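PDB 3OC7: enoyl-CoA hydratase from Mycobacterium avium, which probably catalyses the reversible addition of water to the double bond of enoyl-CoA thioesters in fatty acid metabolism. Local coordinates for residues Asp6-Tyr11 with Leu26-Asn31; Ser41-Gly46 with Ala98-Ala103; Val21-Leu26 with Val58-His63. All blocks are in the same frame, centred on the assembly; numbering follows the deposited sequence.

Interaction 1 (Asp6-Tyr11 with Leu26-Asn31)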
# COMPACT_ATOMS: atom_id res chain seq x y z
N ASP A 6 -37.37 6.11 12.14
CA ASP A 6 -37.73 6.95 10.98
C ASP A 6 -37.24 6.38 9.64
O ASP A 6 -36.32 5.56 9.60
CB ASP A 6 -37.15 8.36 11.16
CG ASP A 6 -37.81 9.13 12.29
OD1 ASP A 6 -39.04 8.97 12.51
OD2 ASP A 6 -37.11 9.92 12.96
N ALA A 7 -37.87 6.83 8.55
CA ALA A 7 -37.41 6.56 7.17
C ALA A 7 -37.15 7.91 6.49
O ALA A 7 -37.87 8.88 6.79
CB ALA A 7 -38.45 5.76 6.42
N LEU A 8 -36.17 8.03 5.58
CA LEU A 8 -35.35 6.94 5.00
C LEU A 8 -34.00 6.73 5.73
O LEU A 8 -33.29 5.76 5.45
CB LEU A 8 -35.11 7.21 3.50
CG LEU A 8 -36.31 7.40 2.56
CD1 LEU A 8 -35.84 7.83 1.19
CD2 LEU A 8 -37.13 6.11 2.44
N VAL A 9 -33.66 7.66 6.63
CA VAL A 9 -32.51 7.56 7.55
C VAL A 9 -33.00 7.84 8.98
O VAL A 9 -33.68 8.87 9.22
CB VAL A 9 -31.37 8.59 7.18
CG1 VAL A 9 -30.16 8.44 8.12
CG2 VAL A 9 -30.93 8.46 5.73
N ASP A 10 -32.70 6.93 9.91
CA ASP A 10 -33.02 7.16 11.34
C ASP A 10 -31.83 7.70 12.13
O ASP A 10 -30.69 7.27 11.91
CB ASP A 10 -33.55 5.87 12.01
CG ASP A 10 -33.87 6.07 13.51
OD1 ASP A 10 -34.94 6.65 13.83
OD2 ASP A 10 -33.06 5.66 14.36
N TYR A 11 -32.08 8.65 13.04
CA TYR A 11 -31.05 9.25 13.92
C TYR A 11 -31.30 8.88 15.37
O TYR A 11 -32.42 9.08 15.88
CB TYR A 11 -31.06 10.79 13.79
CG TYR A 11 -29.97 11.50 14.59
CD1 TYR A 11 -30.12 11.76 15.97
CD2 TYR A 11 -28.79 11.92 13.99
CE1 TYR A 11 -29.12 12.42 16.70
CE2 TYR A 11 -27.78 12.57 14.71
CZ TYR A 11 -27.95 12.81 16.07
OH TYR A 11 -26.95 13.44 16.78
N LEU A 26 -29.47 3.45 7.71
CA LEU A 26 -30.13 3.39 6.38
C LEU A 26 -31.38 2.49 6.47
O LEU A 26 -31.27 1.32 6.85
CB LEU A 26 -29.16 2.89 5.29
CG LEU A 26 -27.79 3.57 5.12
CD1 LEU A 26 -26.91 2.80 4.14
CD2 LEU A 26 -27.95 5.00 4.66
N ASN A 27 -32.55 3.04 6.13
CA ASN A 27 -33.87 2.35 6.33
C ASN A 27 -34.86 2.62 5.18
O ASN A 27 -35.92 3.26 5.37
CB ASN A 27 -34.46 2.76 7.70
CG ASN A 27 -35.68 1.92 8.11
OD1 ASN A 27 -35.80 0.72 7.79
ND2 ASN A 27 -36.59 2.55 8.85
N SER A 28 -34.48 2.14 3.99
CA SER A 28 -35.25 2.33 2.75
C SER A 28 -35.49 0.93 2.12
O SER A 28 -34.96 0.63 1.05
CB SER A 28 -34.48 3.29 1.80
OG SER A 28 -35.16 3.56 0.58
N PRO A 29 -36.30 0.06 2.78
CA PRO A 29 -36.46 -1.33 2.30
C PRO A 29 -37.05 -1.53 0.90
O PRO A 29 -36.69 -2.52 0.22
CB PRO A 29 -37.35 -1.98 3.37
CG PRO A 29 -38.06 -0.84 4.04
CD PRO A 29 -37.06 0.29 4.02
N HIS A 30 -37.91 -0.61 0.45
CA HIS A 30 -38.56 -0.70 -0.88
C HIS A 30 -37.59 -0.78 -2.07
O HIS A 30 -37.89 -1.43 -3.08
CB HIS A 30 -39.61 0.41 -1.09
CG HIS A 30 -39.04 1.78 -1.35
ND1 HIS A 30 -38.39 2.52 -0.39
CD2 HIS A 30 -39.07 2.55 -2.46
CE1 HIS A 30 -38.02 3.68 -0.90
NE2 HIS A 30 -38.42 3.72 -2.16
N ASN A 31 -36.41 -0.17 -1.94
CA ASN A 31 -35.40 -0.26 -3.01
C ASN A 31 -34.01 -0.75 -2.55
O ASN A 31 -32.99 -0.41 -3.14
CB ASN A 31 -35.30 1.08 -3.78
CG ASN A 31 -34.95 2.26 -2.89
OD1 ASN A 31 -35.10 3.43 -3.30
ND2 ASN A 31 -34.48 1.99 -1.68
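A chi1 of -170° sets CG of Asn27 opposite the main-chain nitrogen and carries the side-chain amide to the carbonyl oxygen of Asp6; with CG of Leu8 anti to its own carbonyl carbon (chi1 -56°), the branched end of that side chain is carried to Ser28. The amide gives the straighter of the two hydrogen bonds: Asn27 ND2 donates to Asp6 O over 3.1 Å at 177°. Asp6 O lies in the plane of the Asn27 amide, although ND2 stands well above the carbonyl plane of Asp6. The other end of this amide, OD1, is hydrogen-bonded to Thr64 OG1, which fixes its rotation. The backbone adds Asn27 N to Leu8 O at 2.9 Å, beside the antiparallel, non-hydrogen-bonded pair of Val9 and Leu26. Here edge strand 9-12 joins strand 21-26 at the margin of the mixed sheet of the crotonase fold, just where the latter strand gives way to the loop before helix 37-52. The peptide bond between Ala7 and Leu8 is cis. Leu8 CD2 rests 3.7 Å from Ser28 OG and reaches the edge of the His30 ring, 4.2 Å from CE1. Ser28 OG in turn accepts a hydrogen bond from Asn31 ND2.

Interaction 2 (Ser41-Gly46 with Ala98-Ala103); sequences SQLHQG and AALMRA
His44 reaches across from helix 37-52 and lays its imidazole against Leu100 and Ala103 of helix 86-106. One face of the ring receives Leu100 CD1 in a CH-pi contact, the methyl 4.3 Å from the ring centroid and 19° off its normal, displaced toward the rim. At the ring edge, near its plane, His44 CE1 lies 3.7 Å from Ala99 O, while Ala103 CB comes in obliquely at 3.9 Å from the same CE1. His44 NE2 points at the helix backbone and stops 3.8 Å from Leu100 CA. Beside the ring, Leu43 CD1 meets Leu100 CD1 at 4.0 Å, the two leucine side chains crossing at about a right angle, so that this one methyl of Leu100 serves both the ring and Leu43. Its position follows from Leu100 CG being anti to the backbone N (chi1 177°), which swings the branched end over toward helix 37-52. The axes of the two short segments run nearly parallel, 18° apart, and approach to 10.6 Å, a wide spacing bridged by the imidazole and the leucines. The far side of helix 86-106 is taken up by other helices: Met101 packs on helix 156-159, and Arg102 lies against helix 212-245, with salt bridges to Glu106 and Asp231. From helix 37-52, Gln42 OE1 bonds to Leu8 N, just before edge strand 9-12.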
# COMPACT_ATOMS: atom_id res chain seq x y z
N SER A 41 -29.86 13.48 0.87
CA SER A 41 -30.11 14.71 1.67
C SER A 41 -30.24 14.43 3.18
O SER A 41 -29.68 15.17 4.01
CB SER A 41 -31.37 15.47 1.18
OG SER A 41 -31.18 15.99 -0.12
N GLN A 42 -30.96 13.35 3.52
CA GLN A 42 -31.12 12.97 4.93
C GLN A 42 -29.82 12.50 5.61
O GLN A 42 -29.64 12.74 6.82
CB GLN A 42 -32.26 11.94 5.12
CG GLN A 42 -33.67 12.57 4.84
CD GLN A 42 -34.81 11.55 4.78
OE1 GLN A 42 -34.82 10.56 5.51
NE2 GLN A 42 -35.81 11.82 3.93
N LEU A 43 -28.91 11.86 4.86
CA LEU A 43 -27.56 11.55 5.39
C LEU A 43 -26.70 12.79 5.66
O LEU A 43 -26.02 12.88 6.71
CB LEU A 43 -26.79 10.59 4.47
CG LEU A 43 -26.82 9.07 4.64
CD1 LEU A 43 -25.56 8.48 3.97
CD2 LEU A 43 -26.84 8.65 6.10
N HIS A 44 -26.68 13.76 4.73
CA HIS A 44 -26.01 15.05 4.97
C HIS A 44 -26.53 15.72 6.28
O HIS A 44 -25.73 16.15 7.14
CB HIS A 44 -26.16 16.03 3.77
CG HIS A 44 -25.25 15.75 2.60
ND1 HIS A 44 -23.94 16.18 2.54
CD2 HIS A 44 -25.50 15.16 1.39
CE1 HIS A 44 -23.41 15.83 1.38
NE2 HIS A 44 -24.33 15.20 0.67
N GLN A 45 -27.86 15.77 6.46
CA GLN A 45 -28.43 16.43 7.65
C GLN A 45 -28.09 15.65 8.94
O GLN A 45 -27.77 16.25 9.98
CB GLN A 45 -29.96 16.63 7.51
CG GLN A 45 -30.60 17.50 8.61
CD GLN A 45 -29.98 18.91 8.71
OE1 GLN A 45 -29.92 19.64 7.73
NE2 GLN A 45 -29.50 19.27 9.90
N GLY A 46 -28.11 14.31 8.86
CA GLY A 46 -27.72 13.48 10.02
C GLY A 46 -26.28 13.67 10.48
O GLY A 46 -25.99 13.72 11.69
N ALA A 98 -19.92 11.97 -5.15
CA ALA A 98 -18.65 12.55 -4.68
C ALA A 98 -18.83 13.49 -3.48
O ALA A 98 -18.05 13.42 -2.51
CB ALA A 98 -17.93 13.27 -5.84
N ALA A 99 -19.87 14.33 -3.50
CA ALA A 99 -20.11 15.26 -2.38
C ALA A 99 -20.50 14.57 -1.06
O ALA A 99 -20.11 15.04 0.03
CB ALA A 99 -21.17 16.31 -2.78
N LEU A 100 -21.23 13.46 -1.15
CA LEU A 100 -21.57 12.66 0.02
C LEU A 100 -20.34 11.98 0.62
O LEU A 100 -20.14 12.03 1.84
CB LEU A 100 -22.70 11.65 -0.28
CG LEU A 100 -23.10 10.70 0.86
CD1 LEU A 100 -23.62 11.47 2.09
CD2 LEU A 100 -24.14 9.70 0.33
N MET A 101 -19.54 11.35 -0.23
CA MET A 101 -18.27 10.77 0.24
C MET A 101 -17.36 11.81 0.89
O MET A 101 -16.78 11.58 1.97
CB MET A 101 -17.54 10.05 -0.91
CG MET A 101 -18.27 8.80 -1.48
SD MET A 101 -17.23 7.86 -2.65
CE MET A 101 -16.90 9.14 -3.90
N ARG A 102 -17.25 12.98 0.26
CA ARG A 102 -16.42 14.08 0.78
C ARG A 102 -16.89 14.61 2.17
O ARG A 102 -16.04 14.94 3.02
CB ARG A 102 -16.28 15.23 -0.25
CG ARG A 102 -15.18 16.25 0.11
CD ARG A 102 -14.79 17.24 -1.01
NE ARG A 102 -13.59 17.99 -0.60
CZ ARG A 102 -12.65 18.45 -1.42
NH1 ARG A 102 -12.73 18.28 -2.74
NH2 ARG A 102 -11.62 19.11 -0.89
N ALA A 103 -18.21 14.67 2.40
CA ALA A 103 -18.77 15.07 3.70
C ALA A 103 -18.33 14.11 4.83
O ALA A 103 -17.97 14.55 5.94
CB ALA A 103 -20.31 15.18 3.66

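Interaction 3 (Val21-Leu26 with Val58-His63)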
# COMPACT_ATOMS: atom_id res chain seq x y z
N VAL A 21 -21.93 8.64 21.35
CA VAL A 21 -22.11 8.09 20.01
C VAL A 21 -23.49 8.41 19.39
O VAL A 21 -24.54 8.37 20.08
CB VAL A 21 -21.80 6.54 19.97
CG1 VAL A 21 -22.70 5.75 20.94
CG2 VAL A 21 -21.88 5.97 18.55
N ALA A 22 -23.49 8.75 18.10
CA ALA A 22 -24.71 8.85 17.29
C ALA A 22 -24.78 7.72 16.25
O ALA A 22 -23.77 7.44 15.59
CB ALA A 22 -24.81 10.23 16.61
N ARG A 23 -25.94 7.07 16.11
CA ARG A 23 -26.17 6.00 15.12
C ARG A 23 -27.07 6.50 13.99
O ARG A 23 -28.19 6.96 14.25
CB ARG A 23 -26.77 4.76 15.79
CG ARG A 23 -26.97 3.52 14.89
CD ARG A 23 -27.48 2.32 15.69
NE ARG A 23 -26.38 1.62 16.37
CZ ARG A 23 -25.92 0.42 16.03
NH1 ARG A 23 -26.47 -0.26 15.04
NH2 ARG A 23 -24.90 -0.11 16.70
N LEU A 24 -26.56 6.45 12.74
CA LEU A 24 -27.33 6.77 11.53
C LEU A 24 -27.67 5.47 10.80
O LEU A 24 -26.75 4.78 10.31
CB LEU A 24 -26.53 7.71 10.60
CG LEU A 24 -26.00 9.04 11.15
CD1 LEU A 24 -25.18 9.82 10.14
CD2 LEU A 24 -27.13 9.94 11.71
N THR A 25 -28.96 5.11 10.72
CA THR A 25 -29.36 3.83 10.12
C THR A 25 -30.06 4.02 8.77
O THR A 25 -31.13 4.65 8.68
CB THR A 25 -30.32 3.00 11.06
OG1 THR A 25 -29.75 2.89 12.37
CG2 THR A 25 -30.65 1.58 10.49
N LEU A 26 -29.47 3.45 7.71
CA LEU A 26 -30.13 3.39 6.38
C LEU A 26 -31.38 2.49 6.47
O LEU A 26 -31.27 1.32 6.85
CB LEU A 26 -29.16 2.89 5.29
CG LEU A 26 -27.79 3.57 5.12
CD1 LEU A 26 -26.91 2.80 4.14
CD2 LEU A 26 -27.95 5.00 4.66
N VAL A 58 -18.10 10.03 18.19
CA VAL A 58 -18.00 9.03 17.12
C VAL A 58 -19.39 8.77 16.51
O VAL A 58 -20.41 8.89 17.23
CB VAL A 58 -17.32 7.72 17.65
CG1 VAL A 58 -18.14 7.08 18.78
CG2 VAL A 58 -17.06 6.70 16.53
N VAL A 59 -19.43 8.44 15.21
CA VAL A 59 -20.66 8.01 14.49
C VAL A 59 -20.61 6.56 14.00
O VAL A 59 -19.55 6.13 13.49
CB VAL A 59 -20.86 8.91 13.22
CG1 VAL A 59 -22.02 8.41 12.32
CG2 VAL A 59 -21.08 10.36 13.61
N VAL A 60 -21.71 5.81 14.13
CA VAL A 60 -21.87 4.49 13.47
C VAL A 60 -22.86 4.59 12.30
O VAL A 60 -23.98 5.10 12.48
CB VAL A 60 -22.35 3.39 14.48
CG1 VAL A 60 -22.63 2.03 13.76
CG2 VAL A 60 -21.34 3.23 15.64
N LEU A 61 -22.45 4.14 11.10
CA LEU A 61 -23.32 4.06 9.93
C LEU A 61 -23.80 2.60 9.77
O LEU A 61 -23.02 1.73 9.34
CB LEU A 61 -22.58 4.55 8.66
CG LEU A 61 -23.32 4.57 7.30
CD1 LEU A 61 -24.60 5.44 7.31
CD2 LEU A 61 -22.37 4.99 6.15
N ALA A 62 -25.09 2.35 10.09
CA ALA A 62 -25.72 1.02 10.14
C ALA A 62 -26.82 0.86 9.07
O ALA A 62 -27.07 1.81 8.30
CB ALA A 62 -26.29 0.78 11.56
N HIS A 63 -27.45 -0.32 8.99
CA HIS A 63 -28.55 -0.57 8.01
C HIS A 63 -29.59 -1.56 8.55
O HIS A 63 -29.28 -2.39 9.43
CB HIS A 63 -28.02 -1.06 6.64
CG HIS A 63 -27.45 -2.45 6.66
ND1 HIS A 63 -28.14 -3.56 6.20
CD2 HIS A 63 -26.24 -2.91 7.05
CE1 HIS A 63 -27.38 -4.63 6.33
NE2 HIS A 63 -26.22 -4.27 6.85
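Val21 and Val58 lie side by side and point the same way, with Val21 CB 3.9 Å from Val58 CG1. Farther along this face of the sheet the extended chain of Arg23 bends at chi3 (-82°), which turns its guanidinium back over the neighbouring strand. Val60 CG1 sits beneath the centre of one face of that flat group, and Ala62 CB approaches it obliquely, 3.6 Å from Arg23 NH1. Thr25 closes the row, its OG1 4.1 Å from Ala62 CB. On the other face Leu24 crosses Val59 at a slant, CD1 to Val59 CG1 at 4.1 Å, and Leu26 CD2 comes to 4.3 Å from Leu61 CD1. The backbones are paired in parallel from Ala22 to Leu26, in register with Val59 to His63. Five hydrogen bonds alternate in direction between the strands; that from Leu24 N to Val60 O, at 2.9 Å, points almost straight down the carbonyl. This pairing closes a beta-alpha-beta crossover of the crotonase fold, with helix 37-52 as its connection. That helix covers the face bearing Ala22, Leu24 and Leu26, whereas helix 196-208 packs on the face of Val21, Val58 and Val60. Strand 9-12 flanks 21-26 through backbone bonds of Arg23 and Thr25, and strand 111-115 flanks 58-63 at Val59.

All three contacts involve one beta-alpha-beta unit, strand 21-26, helix 37-52 and strand 58-63, with centres 12 to 15 Å apart. Interactions 1 and 3 share Leu26 and belong to one sheet: Asp10 O lies 3.0 Å from Thr25 N, probably hydrogen-bonded, and Tyr11 CD2 is 3.4 Å from Leu24 CD2. Helix 37-52 links interaction 2 to both. Gln42 OE1 probably accepts a hydrogen bond from Leu8 N at 2.9 Å, next to the cis peptide, whereas Leu43 CD2 packs 4.1 Å from both Leu26 CD2 and Leu61 CD1. Leu43 therefore faces the sheet of interaction 3 with one methyl and helix 86-106 with the other.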